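Local coordinates for protein GTP-sensing transcriptional pleiotropic repressor CodY (Clostridioides difficile, PDB 5N0L) that probably represses transcription in response to nutrient supply, sensing branched-chain amino acids such as isoleucine through its GAF domain, at residues 99-102 with 107-110. Numbering follows the deposited sequence.
Sequences KILE and EHGR. With ILE (isoleucine), chain G.
Glu107 has two roles in one side chain: its methylenes pack against Ile100, while its carboxylate takes the ammonium group of the bound isoleucine. In Ile100, CG1 lies beside the backbone N (chi1 -75°), which leaves CG2 opposite that N, facing Glu107 CG at 3.8 Å, the two side chains crossing at about a right angle. Past that point the glutamate bends at chi2 (-55°) and carries its carboxylate away from the helix toward the ligand. There the isoleucine N donates to Glu107 OE1 over 2.9 Å.

The same carboxylate is gripped side-on: Arg110 NE meets Glu107 OE1 at 2.7 Å and Arg110 NH1 meets Glu107 OE2 at 2.9 Å. Both bonds are nearly straight and both acceptors lie in the guanidinium plane, yet the nitrogens meet the oxygens from above the carboxylate plane, so the two flat groups are not coplanar. A type I turn from Glu107 to Arg110, closed by Arg110 N to Glu107 O, brings the pair together, and Tyr81 OH also bonds OE2.

Leu101 contributes two methyls to the contact. Leu101 CD2 lies 3.7 Å from Glu107 N, and CD1 makes an off-centre CH-pi contact with His108, 4.1 Å from the ring centroid and 29° off its normal.

Helix 100-103 thus meets the loop before strand 114-122 by van der Waals contact, while directional bonds fix the carboxylate. Paired with Arg110 and the ligand's ammonium, Glu107 is probably ionised, consistent with a pocket in which it meets that ammonium both as a negative charge and as a hydrogen-bond acceptor.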
ATOM      1  N   LYS A  99      18.033 -12.116  38.889  1.00 40.72           N
ATOM      2  CA  LYS A  99      16.726 -12.217  38.237  1.00 37.81           C
ATOM      3  C   LYS A  99      16.806 -12.199  36.678  1.00 33.42           C
ATOM      4  O   LYS A  99      15.898 -12.656  36.073  1.00 39.59           O
ATOM      5  CB  LYS A  99      15.793 -11.125  38.676  1.00 49.55           C
ATOM      6  CG  LYS A  99      14.394 -11.581  39.096  1.00 56.06           C
ATOM      7  CD  LYS A  99      13.830 -10.600  40.152  1.00 68.23           C
ATOM      8  CE  LYS A  99      13.741  -9.193  39.585  1.00 71.35           C
ATOM      9  NZ  LYS A  99      14.681  -8.170  40.167  1.00 86.82           N
ATOM     10  N   ILE A 100      17.829 -11.575  36.080  1.00 29.72           N
ATOM     11  CA  ILE A 100      17.983 -11.533  34.628  1.00 28.05           C
ATOM     12  C   ILE A 100      17.817 -12.953  34.086  1.00 28.01           C
ATOM     13  O   ILE A 100      17.211 -13.142  33.033  1.00 31.15           O
ATOM     14  CB  ILE A 100      19.355 -10.969  34.221  1.00 25.98           C
ATOM     15  CG1 ILE A 100      19.422  -9.426  34.405  1.00 29.68           C
ATOM     16  CG2 ILE A 100      19.624 -11.155  32.754  1.00 25.79           C
ATOM     17  CD1 ILE A 100      20.854  -8.945  34.527  1.00 31.84           C
ATOM     18  N   LEU A 101      18.350 -13.908  34.798  1.00 28.81           N
ATOM     19  CA  LEU A 101      18.392 -15.312  34.339  1.00 34.22           C
ATOM     20  C   LEU A 101      17.052 -16.029  34.192  1.00 35.32           C
ATOM     21  O   LEU A 101      16.982 -17.046  33.472  1.00 33.47           O
ATOM     22  CB  LEU A 101      19.333 -16.142  35.217  1.00 36.80           C
ATOM     23  CG  LEU A 101      20.814 -15.777  35.281  1.00 35.15           C
ATOM     24  CD1 LEU A 101      21.503 -16.647  36.311  1.00 42.84           C
ATOM     25  CD2 LEU A 101      21.544 -15.927  33.946  1.00 38.53           C
ATOM     26  N   GLU A 102      16.021 -15.557  34.893  1.00 35.27           N
ATOM     27  CA  GLU A 102      14.694 -16.113  34.763  1.00 43.56           C
ATOM     28  C   GLU A 102      14.183 -15.902  33.310  1.00 40.12           C
ATOM     29  O   GLU A 102      13.530 -16.788  32.750  1.00 39.86           O
ATOM     30  CB  GLU A 102      13.741 -15.522  35.838  1.00 42.57           C
ATOM     31  CG  GLU A 102      14.109 -15.940  37.267  1.00 54.56           C
ATOM     32  CD  GLU A 102      13.393 -15.128  38.392  1.00 60.94           C
ATOM     33  OE1 GLU A 102      12.337 -14.486  38.144  1.00 60.91           O
ATOM     34  OE2 GLU A 102      13.875 -15.129  39.551  1.00 74.39           O
ATOM     35  N   GLU A 107      22.956 -15.309  30.564  1.00 30.23           N
ATOM     36  CA  GLU A 107      23.611 -14.074  30.823  1.00 30.55           C
ATOM     37  C   GLU A 107      24.641 -14.104  31.929  1.00 30.59           C
ATOM     38  O   GLU A 107      24.987 -12.984  32.478  1.00 34.83           O
ATOM     39  CB  GLU A 107      22.549 -12.983  31.135  1.00 29.29           C
ATOM     40  CG  GLU A 107      21.684 -12.643  29.967  1.00 27.02           C
ATOM     41  CD  GLU A 107      22.455 -12.223  28.741  1.00 29.28           C
ATOM     42  OE1 GLU A 107      23.164 -11.196  28.874  1.00 29.32           O
ATOM     43  OE2 GLU A 107      22.351 -12.942  27.642  1.00 29.58           O
ATOM     44  N   HIS A 108      25.220 -15.268  32.227  1.00 40.86           N
ATOM     45  CA  HIS A 108      26.016 -15.440  33.469  1.00 43.20           C
ATOM     46  C   HIS A 108      27.252 -14.503  33.721  1.00 52.86           C
ATOM     47  O   HIS A 108      27.594 -14.207  34.928  1.00 61.90           O
ATOM     48  CB  HIS A 108      26.337 -16.915  33.779  1.00 43.14           C
ATOM     49  CG  HIS A 108      25.854 -17.337  35.139  1.00 67.20           C
ATOM     50  ND1 HIS A 108      26.242 -16.682  36.299  1.00 77.39           N
ATOM     51  CD2 HIS A 108      24.954 -18.280  35.525  1.00 79.31           C
ATOM     52  CE1 HIS A 108      25.626 -17.219  37.342  1.00 86.95           C
ATOM     53  NE2 HIS A 108      24.848 -18.198  36.899  1.00 88.53           N
ATOM     54  N   GLY A 109      27.910 -13.991  32.670  1.00 48.84           N
ATOM     55  CA  GLY A 109      28.933 -12.902  32.948  1.00 42.35           C
ATOM     56  C   GLY A 109      28.415 -11.440  32.927  1.00 41.38           C
ATOM     57  O   GLY A 109      29.210 -10.489  32.985  1.00 45.18           O
ATOM     58  N   ARG A 110      27.097 -11.235  32.817  1.00 37.88           N
ATOM     59  CA  ARG A 110      26.554  -9.906  32.453  1.00 34.72           C
ATOM     60  C   ARG A 110      25.430  -9.547  33.433  1.00 33.49           C
ATOM     61  O   ARG A 110      24.464  -8.887  33.079  1.00 28.28           O
ATOM     62  CB  ARG A 110      26.022  -9.912  31.005  1.00 37.45           C
ATOM     63  CG  ARG A 110      27.093 -10.168  29.960  1.00 38.33           C
ATOM     64  CD  ARG A 110      26.589 -10.032  28.535  1.00 34.00           C
ATOM     65  NE  ARG A 110      25.704 -11.118  28.044  1.00 39.23           N
ATOM     66  CZ  ARG A 110      26.044 -12.065  27.161  1.00 37.91           C
ATOM     67  NH1 ARG A 110      25.140 -12.940  26.770  1.00 33.12           N
ATOM     68  NH2 ARG A 110      27.281 -12.166  26.687  1.00 40.24           N
TER
HETATM   69  N   ILE G 201      22.994 -10.198  26.143  1.00 31.56           N
HETATM   70  CA  ILE G 201      22.117  -8.994  26.024  1.00 31.98           C
HETATM   71  C   ILE G 201      22.943  -7.746  26.202  1.00 31.93           C
HETATM   72  O   ILE G 201      23.678  -7.660  27.183  1.00 30.98           O
HETATM   73  CB  ILE G 201      20.989  -9.069  27.031  1.00 32.63           C
HETATM   74  CG1 ILE G 201      20.078 -10.253  26.671  1.00 34.42           C
HETATM   75  CG2 ILE G 201      20.131  -7.851  26.950  1.00 33.97           C
HETATM   76  CD1 ILE G 201      19.134 -10.015  25.506  1.00 28.60           C
HETATM   77  OXT ILE G 201      22.913  -6.924  25.311  1.00 30.06           O